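Local coordinates for branched-chain amino acid aminotransferase (Thermoproteus uzoniensis, PDB 5CE8), which probably transfers the amino group of leucine, isoleucine or valine to 2-oxoglutarate, using pyridoxal 5'-phosphate as cofactor, at residues Arg150-Thr154 with Ser155-Val159; Met160-Thr164 with Gly165-Asn169; Ile229-Ala232 with Gly233-Ile237. One frame throughout, in Å; residues are numbered along the deposited sequence.

Contact 1: Arg150-Thr154 with Ser155-Val159; sequences RRVHT and SMMPV
Arg151 meets Val159 across the mouth of a tight loop, the isopropyl group lying over one face of the guanidinium with Val159 CG1 above its centre. NH2 makes only a weak direct bond to Val159 O; a water bridges the same two groups, accepting from Arg151 NH2 at 2.8 Å and donating to Val159 O at 2.6 Å. The guanidinium swings there because the chain bends at chi2 (75°), and NE is held by Gly218 O. Val152 spreads its two methyls: Val152 CG1 packs on Val159 CG1 at 3.7 Å, while CG2 looks toward Met157 SD. One oxygen closes the turn, gripped by two N-H groups: His153 O accepts from Met156 N and, at 3.0 Å, from Met157 N. The imidazole is fixed at both nitrogens, His153 ND1 sharing a 2.9 Å hydrogen bond with Ser155 OG and NE2 bonded to Glu191. Thr154 offers its CA hydrogen to Met157 O, and its hydroxyl reaches Glu247 of a third subunit. Arg151 also touches PLP, so the loop forms part of the cofactor pocket wall as well as of the subunit interface, where Met156 packs on its counterpart in the second subunit. It links strand 142-146 to helix 167-179; Pro158 rests on helix 60-74 and Arg151 on strand 194-197.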
loop_
_atom_site.group_PDB
_atom_site.type_symbol
_atom_site.label_atom_id
_atom_site.label_comp_id
_atom_site.label_asym_id
_atom_site.label_seq_id
_atom_site.Cartn_x
_atom_site.Cartn_y
_atom_site.Cartn_z
ATOM N N ARG A 150 -2.187 10.534 8.073
ATOM C CA ARG A 150 -0.943 9.828 8.142
ATOM C C ARG A 150 0.225 10.764 7.871
ATOM O O ARG A 150 0.059 11.720 7.132
ATOM C CB ARG A 150 -0.922 8.704 7.112
ATOM C CG ARG A 150 -2.058 7.717 7.253
ATOM C CD ARG A 150 -1.957 6.950 8.596
ATOM N NE ARG A 150 -2.858 5.791 8.734
ATOM C CZ ARG A 150 -3.950 5.706 9.538
ATOM N NH1 ARG A 150 -4.394 6.719 10.293
ATOM N NH2 ARG A 150 -4.635 4.539 9.599
ATOM N N ARG A 151 1.371 10.469 8.478
ATOM C CA ARG A 151 2.623 11.150 8.154
ATOM C C ARG A 151 2.955 11.100 6.657
ATOM O O ARG A 151 2.889 10.058 6.011
ATOM C CB ARG A 151 3.776 10.539 8.969
ATOM C CG ARG A 151 5.149 11.125 8.856
ATOM C CD ARG A 151 5.467 12.481 9.554
ATOM N NE ARG A 151 6.932 12.599 9.553
ATOM C CZ ARG A 151 7.676 13.708 9.338
ATOM N NH1 ARG A 151 7.134 14.900 9.214
ATOM N NH2 ARG A 151 9.015 13.607 9.294
ATOM N N VAL A 152 3.414 12.198 6.129
ATOM C CA VAL A 152 3.634 12.272 4.704
ATOM C C VAL A 152 4.798 11.241 4.473
ATOM O O VAL A 152 5.689 11.103 5.347
ATOM C CB VAL A 152 3.860 13.732 4.181
ATOM C CG1 VAL A 152 5.001 14.442 4.750
ATOM C CG2 VAL A 152 4.071 13.728 2.693
ATOM N N HIS A 153 4.781 10.543 3.351
ATOM C CA HIS A 153 5.619 9.386 3.082
ATOM C C HIS A 153 6.901 9.785 2.309
ATOM O O HIS A 153 6.883 10.722 1.505
ATOM C CB HIS A 153 4.812 8.365 2.295
ATOM C CG HIS A 153 5.439 6.990 2.264
ATOM N ND1 HIS A 153 6.160 6.526 1.192
ATOM C CD2 HIS A 153 5.476 6.001 3.199
ATOM C CE1 HIS A 153 6.632 5.333 1.468
ATOM N NE2 HIS A 153 6.201 4.977 2.674
ATOM N N THR A 154 8.009 9.090 2.586
ATOM C CA THR A 154 9.319 9.345 1.884
ATOM C C THR A 154 9.266 9.321 0.323
ATOM O O THR A 154 10.035 10.066 -0.351
ATOM C CB THR A 154 10.441 8.359 2.448
ATOM O OG1 THR A 154 11.735 8.551 1.840
ATOM C CG2 THR A 154 10.049 6.846 2.141
ATOM N N SER A 155 8.408 8.426 -0.238
ATOM C CA SER A 155 8.121 8.293 -1.690
ATOM C C SER A 155 7.537 9.560 -2.308
ATOM O O SER A 155 7.510 9.687 -3.537
ATOM C CB SER A 155 7.107 7.158 -1.977
ATOM O OG SER A 155 5.789 7.503 -1.548
ATOM N N MET A 156 7.085 10.492 -1.462
ATOM C CA MET A 156 6.446 11.729 -1.899
ATOM C C MET A 156 7.083 13.057 -1.445
ATOM O O MET A 156 7.067 14.033 -2.226
ATOM C CB MET A 156 4.988 11.689 -1.363
ATOM C CG MET A 156 4.202 10.461 -1.765
ATOM S SD MET A 156 2.795 10.182 -0.612
ATOM C CE MET A 156 2.469 8.559 -1.279
ATOM N N MET A 157 7.636 13.112 -0.216
ATOM C CA MET A 157 8.527 14.219 0.176
ATOM C C MET A 157 9.639 13.711 1.106
ATOM O O MET A 157 9.428 12.705 1.756
ATOM C CB MET A 157 7.773 15.304 0.897
ATOM C CG MET A 157 6.638 16.040 0.119
ATOM S SD MET A 157 5.910 17.197 1.294
ATOM C CE MET A 157 4.822 17.889 0.095
ATOM N N PRO A 158 10.743 14.475 1.248
ATOM C CA PRO A 158 11.919 13.960 1.962
ATOM C C PRO A 158 11.841 14.305 3.403
ATOM O O PRO A 158 12.470 15.253 3.878
ATOM C CB PRO A 158 13.136 14.581 1.214
ATOM C CG PRO A 158 12.600 15.639 0.451
ATOM C CD PRO A 158 11.132 15.475 0.265
ATOM N N VAL A 159 11.016 13.496 4.098
ATOM C CA VAL A 159 10.635 13.708 5.440
ATOM C C VAL A 159 11.741 13.900 6.450
ATOM O O VAL A 159 11.591 14.642 7.410
ATOM C CB VAL A 159 9.677 12.676 5.945
ATOM C CG1 VAL A 159 8.355 13.061 5.369
ATOM C CG2 VAL A 159 10.093 11.260 5.569
HETATM O O HOH W 1 9.764 16.186 8.485
#

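Contact 2: Met160-Thr164 with Gly165-Asn169. With PLP (pyridoxal-5'-phosphate), chain D.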
loop_
_atom_site.group_PDB
_atom_site.type_symbol
_atom_site.label_atom_id
_atom_site.label_comp_id
_atom_site.label_asym_id
_atom_site.label_seq_id
_atom_site.Cartn_x
_atom_site.Cartn_y
_atom_site.Cartn_z
ATOM N N MET A 160 12.903 13.337 6.172
ATOM C CA MET A 160 14.061 13.509 7.081
ATOM C C MET A 160 14.560 14.943 7.015
ATOM O O MET A 160 15.337 15.306 7.803
ATOM C CB MET A 160 15.168 12.554 6.679
ATOM C CG MET A 160 14.675 11.099 6.830
ATOM S SD MET A 160 15.801 9.699 6.980
ATOM C CE MET A 160 17.181 10.518 7.741
ATOM N N ALA A 161 14.212 15.684 5.998
ATOM C CA ALA A 161 14.612 17.074 5.957
ATOM C C ALA A 161 13.591 17.855 6.748
ATOM O O ALA A 161 12.400 17.604 6.586
ATOM C CB ALA A 161 14.619 17.536 4.573
ATOM N N LYS A 162 14.044 18.878 7.485
ATOM C CA LYS A 162 13.166 19.769 8.249
ATOM C C LYS A 162 12.706 20.831 7.298
ATOM O O LYS A 162 13.149 22.017 7.293
ATOM C CB LYS A 162 13.900 20.257 9.465
ATOM C CG LYS A 162 12.926 20.693 10.571
ATOM C CD LYS A 162 13.675 20.783 11.952
ATOM C CE LYS A 162 12.780 21.207 13.058
ATOM N NZ LYS A 162 11.842 20.076 13.364
ATOM N N ALA A 163 11.823 20.429 6.438
ATOM C CA ALA A 163 11.461 21.257 5.295
ATOM C C ALA A 163 10.055 21.788 5.370
ATOM O O ALA A 163 9.139 21.055 5.646
ATOM C CB ALA A 163 11.693 20.483 3.992
ATOM N N THR A 164 9.881 23.036 4.986
ATOM C CA THR A 164 8.711 23.899 5.325
ATOM C C THR A 164 7.410 23.329 4.854
ATOM O O THR A 164 6.497 23.032 5.684
ATOM C CB THR A 164 8.951 25.356 4.813
ATOM O OG1 THR A 164 9.254 25.285 3.450
ATOM C CG2 THR A 164 10.192 26.068 5.534
ATOM N N GLY A 165 7.401 22.974 3.575
ATOM C CA GLY A 165 6.225 22.478 2.899
ATOM C C GLY A 165 5.633 21.211 3.490
ATOM O O GLY A 165 4.466 21.110 3.580
ATOM N N ILE A 166 6.483 20.336 4.037
ATOM C CA ILE A 166 6.027 19.088 4.803
ATOM C C ILE A 166 5.081 19.391 5.948
ATOM O O ILE A 166 4.221 18.562 6.236
ATOM C CB ILE A 166 7.194 18.312 5.434
ATOM C CG1 ILE A 166 8.163 17.879 4.370
ATOM C CG2 ILE A 166 6.790 17.093 6.255
ATOM C CD1 ILE A 166 9.422 17.412 4.945
ATOM N N TYR A 167 5.236 20.525 6.631
ATOM C CA TYR A 167 4.476 20.803 7.913
ATOM C C TYR A 167 2.923 21.136 7.780
ATOM O O TYR A 167 2.206 21.271 8.800
ATOM C CB TYR A 167 5.303 21.753 8.834
ATOM C CG TYR A 167 6.479 21.001 9.317
ATOM C CD1 TYR A 167 7.494 20.781 8.467
ATOM C CD2 TYR A 167 6.510 20.386 10.562
ATOM C CE1 TYR A 167 8.476 19.912 8.745
ATOM C CE2 TYR A 167 7.615 19.567 10.912
ATOM C CZ TYR A 167 8.587 19.343 9.943
ATOM O OH TYR A 167 9.734 18.598 10.099
ATOM N N LEU A 168 2.414 21.246 6.553
ATOM C CA LEU A 168 1.011 21.270 6.311
ATOM C C LEU A 168 0.305 19.980 6.841
ATOM O O LEU A 168 -0.748 20.012 7.561
ATOM C CB LEU A 168 0.727 21.551 4.809
ATOM C CG LEU A 168 -0.784 21.371 4.386
ATOM C CD1 LEU A 168 -1.550 22.498 5.042
ATOM C CD2 LEU A 168 -1.182 21.496 2.938
ATOM N N ASN A 169 0.980 18.882 6.609
ATOM C CA ASN A 169 0.614 17.555 7.222
ATOM C C ASN A 169 0.624 17.563 8.772
ATOM O O ASN A 169 -0.393 17.097 9.455
ATOM C CB ASN A 169 1.579 16.520 6.594
ATOM C CG ASN A 169 1.456 15.110 7.198
ATOM O OD1 ASN A 169 2.381 14.596 7.860
ATOM N ND2 ASN A 169 0.428 14.459 6.824
HETATM N N1 PLP D . 9.605 15.589 14.644
HETATM C C2 PLP D . 9.410 16.398 13.607
HETATM C C2A PLP D . 8.392 16.070 12.556
HETATM C C3 PLP D . 10.108 17.672 13.513
HETATM O O3 PLP D . 9.819 18.549 12.470
HETATM C C4 PLP D . 11.088 18.015 14.580
HETATM C C4A PLP D . 11.889 19.301 14.580
HETATM C C5 PLP D . 11.236 17.005 15.666
HETATM C C6 PLP D . 10.445 15.824 15.607
HETATM C C5A PLP D . 12.112 17.170 16.875
HETATM O O4P PLP D . 13.429 17.423 16.539
HETATM P P PLP D . 14.359 18.137 17.592
HETATM O O1P PLP D . 13.746 19.524 17.988
HETATM O O2P PLP D . 14.605 17.165 18.665
HETATM O O3P PLP D . 15.646 18.501 16.907
#
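The backbone bends from Ala163 and Thr164 into helix 167-179 through two successive i to i+3 bonds, a weak one from Ile166 N to Ala163 O and a firmer one of 3.0 Å from Tyr167 N to Thr164 O. Just before this, Lys162 is the centre of an inverse gamma turn, and its side chain leads past Tyr167 OH to the cofactor. CG lies anti to the backbone N (chi1 -157°), the chain stays extended to CE and then turns at chi4 (71°), which brings Lys162 NZ to PLP C4A at 1.4 Å, a covalent bond. Tyr167 crosses the lysine at about a right angle, Tyr167 OH lying 3.8 Å from Lys162 CG. One edge of the phenol ring borders the carbonyl oxygens of the turn, Tyr167 CD1 standing 3.3 Å from Ala163 O in the ring plane, while the hydroxyl is directed to PLP O3. That hydrogen bond is modelled very short, and the position of O3 is itself uncertain. Ile166 CD1 folds back over the turn, 3.9 Å from Ala163 CB and 3.4 Å from Ala161 O. Phe43 meets the tyrosine ring edge-to-face, and hydrogen bonds from Thr260, Arg66, Thr224 and Ile223 add to the polar grip on the cofactor. The chemistry is that of a cofactor tethered to its enzyme: the bond between the lysine nitrogen and C4A is consistent with the internal aldimine of a pyridoxal-phosphate enzyme, and Tyr167, a cofactor-binding residue, places its hydroxyl on the O3 side of the pyridine ring, though the exact length of that bond remains doubtful.

Contact 3: Ile229-Ala232 with Gly233-Ile237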
loop_
_atom_site.group_PDB
_atom_site.type_symbol
_atom_site.label_atom_id
_atom_site.label_comp_id
_atom_site.label_asym_id
_atom_site.label_seq_id
_atom_site.Cartn_x
_atom_site.Cartn_y
_atom_site.Cartn_z
ATOM N N ILE A 229 18.833 9.201 23.400
ATOM C CA ILE A 229 19.475 7.910 23.135
ATOM C C ILE A 229 20.829 7.927 23.933
ATOM O O ILE A 229 21.112 6.988 24.612
ATOM C CB ILE A 229 19.548 7.592 21.613
ATOM C CG1 ILE A 229 18.204 7.195 21.099
ATOM C CG2 ILE A 229 20.588 6.545 21.329
ATOM C CD1 ILE A 229 18.027 7.337 19.595
ATOM N N SER A 230 21.625 9.007 23.900
ATOM C CA SER A 230 22.869 9.111 24.728
ATOM C C SER A 230 22.590 8.988 26.201
ATOM O O SER A 230 23.315 8.316 26.967
ATOM C CB SER A 230 23.460 10.468 24.460
ATOM O OG SER A 230 23.853 10.489 23.071
ATOM N N ILE A 231 21.523 9.644 26.648
ATOM C CA ILE A 231 21.192 9.593 28.095
ATOM C C ILE A 231 20.860 8.139 28.419
ATOM O O ILE A 231 21.339 7.619 29.443
ATOM C CB ILE A 231 19.984 10.489 28.417
ATOM C CG1 ILE A 231 20.426 11.980 28.465
ATOM C CG2 ILE A 231 19.328 10.109 29.708
ATOM C CD1 ILE A 231 19.227 12.883 28.310
ATOM N N ALA A 232 20.041 7.492 27.622
ATOM C CA ALA A 232 19.741 6.044 27.958
ATOM C C ALA A 232 20.998 5.196 28.144
ATOM O O ALA A 232 21.037 4.312 28.978
ATOM C CB ALA A 232 18.856 5.386 26.951
ATOM N N GLY A 233 22.010 5.410 27.310
ATOM C CA GLY A 233 23.265 4.671 27.433
ATOM C C GLY A 233 23.981 5.001 28.746
ATOM O O GLY A 233 24.410 4.120 29.531
ATOM N N ASP A 234 24.062 6.279 29.028
ATOM C CA ASP A 234 24.581 6.694 30.278
ATOM C C ASP A 234 23.877 6.018 31.423
ATOM O O ASP A 234 24.500 5.624 32.429
ATOM C CB ASP A 234 24.425 8.199 30.487
ATOM C CG ASP A 234 25.310 9.024 29.595
ATOM O OD1 ASP A 234 26.055 8.467 28.770
ATOM O OD2 ASP A 234 25.200 10.275 29.692
ATOM N N LEU A 235 22.562 5.976 31.376
ATOM C CA LEU A 235 21.807 5.474 32.509
ATOM C C LEU A 235 21.659 3.964 32.543
ATOM O O LEU A 235 21.104 3.359 33.505
ATOM C CB LEU A 235 20.480 6.106 32.465
ATOM C CG LEU A 235 20.554 7.615 32.766
ATOM C CD1 LEU A 235 19.117 8.044 32.854
ATOM C CD2 LEU A 235 21.351 8.041 34.020
ATOM N N GLY A 236 22.149 3.294 31.545
ATOM C CA GLY A 236 21.886 1.827 31.511
ATOM C C GLY A 236 20.514 1.299 31.113
ATOM O O GLY A 236 20.188 0.069 31.259
ATOM N N ILE A 237 19.757 2.169 30.513
ATOM C CA ILE A 237 18.446 1.792 30.058
ATOM C C ILE A 237 18.526 1.147 28.650
ATOM O O ILE A 237 18.948 1.767 27.666
ATOM C CB ILE A 237 17.472 2.962 30.043
ATOM C CG1 ILE A 237 17.431 3.670 31.378
ATOM C CG2 ILE A 237 16.059 2.451 29.761
ATOM C CD1 ILE A 237 16.926 5.126 31.299
#
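Ile231 and Leu235 lie side by side along the last turn of helix 223-235, pointing the same way, with Ile231 CG2 3.8 Å from Leu235 CD1. Here the contact is tight. Leu235 N also returns to Ile231 O, a bond of 2.8 Å, and the leucine's CB and CG rest close to that same oxygen. Both side chains are received by helix 279-292, Ile231 against Thr287 and Ile291, Leu235 against Lys283 and Thr287. A second close patch forms where the chain doubles back: the backbone reversal turns Ile237 CB toward Ala232, so that Ala232 CB faces Ile237 CB at 4.2 Å, and each residue packs on Leu210 of strand 209-212.

The other side of the helix is looser and faces solvent. Gly233 and Asp234 are exposed there, joined to the preceding turn chiefly by backbone bonds: Gly233 N to Ile229 O at 3.3 Å, and Asp234 N to Ser230 O at 3.0 Å with an almost straight N-H (175°). The Asp234 carboxylate turns back beside the helix, close to the carbonyl of Ser230, and its OD2 is bonded to Tyr299 OH.

Gly236 is the first residue to leave helical backbone angles, with a positive phi of 75° at which a CB would press against the preceding carbonyl. The reversal leaves Gly236 N bonded to Gly233 O and carries Ile237 N to Ala232 O at 2.9 Å. This is a Schellman motif with glycine at its C' position, and it turns the chain out of the helix of a beta-alpha-beta unit and on toward strand 239-241.

Following the chain from the N terminus, strand 142-146 leads into contact 1, where 150-159 closes a loop on itself; contact 2 follows directly, its 160-169 carrying the chain past the cofactor and into helix 167-179. The two are in series, yet they touch: Asn169 of contact 2 reaches back to the backbone of Arg150 and Val152, and Ile166 packs on Val152, so the helix and the preceding loop form one unit, flanked by the second subunit. Contact 3 comes much later, with nearest atoms about 12 Å from contact 2, and neither crosses nor encloses the others. It closes the end of helix 223-235, whose beginning, at Ile223 and Thr224, binds the same cofactor.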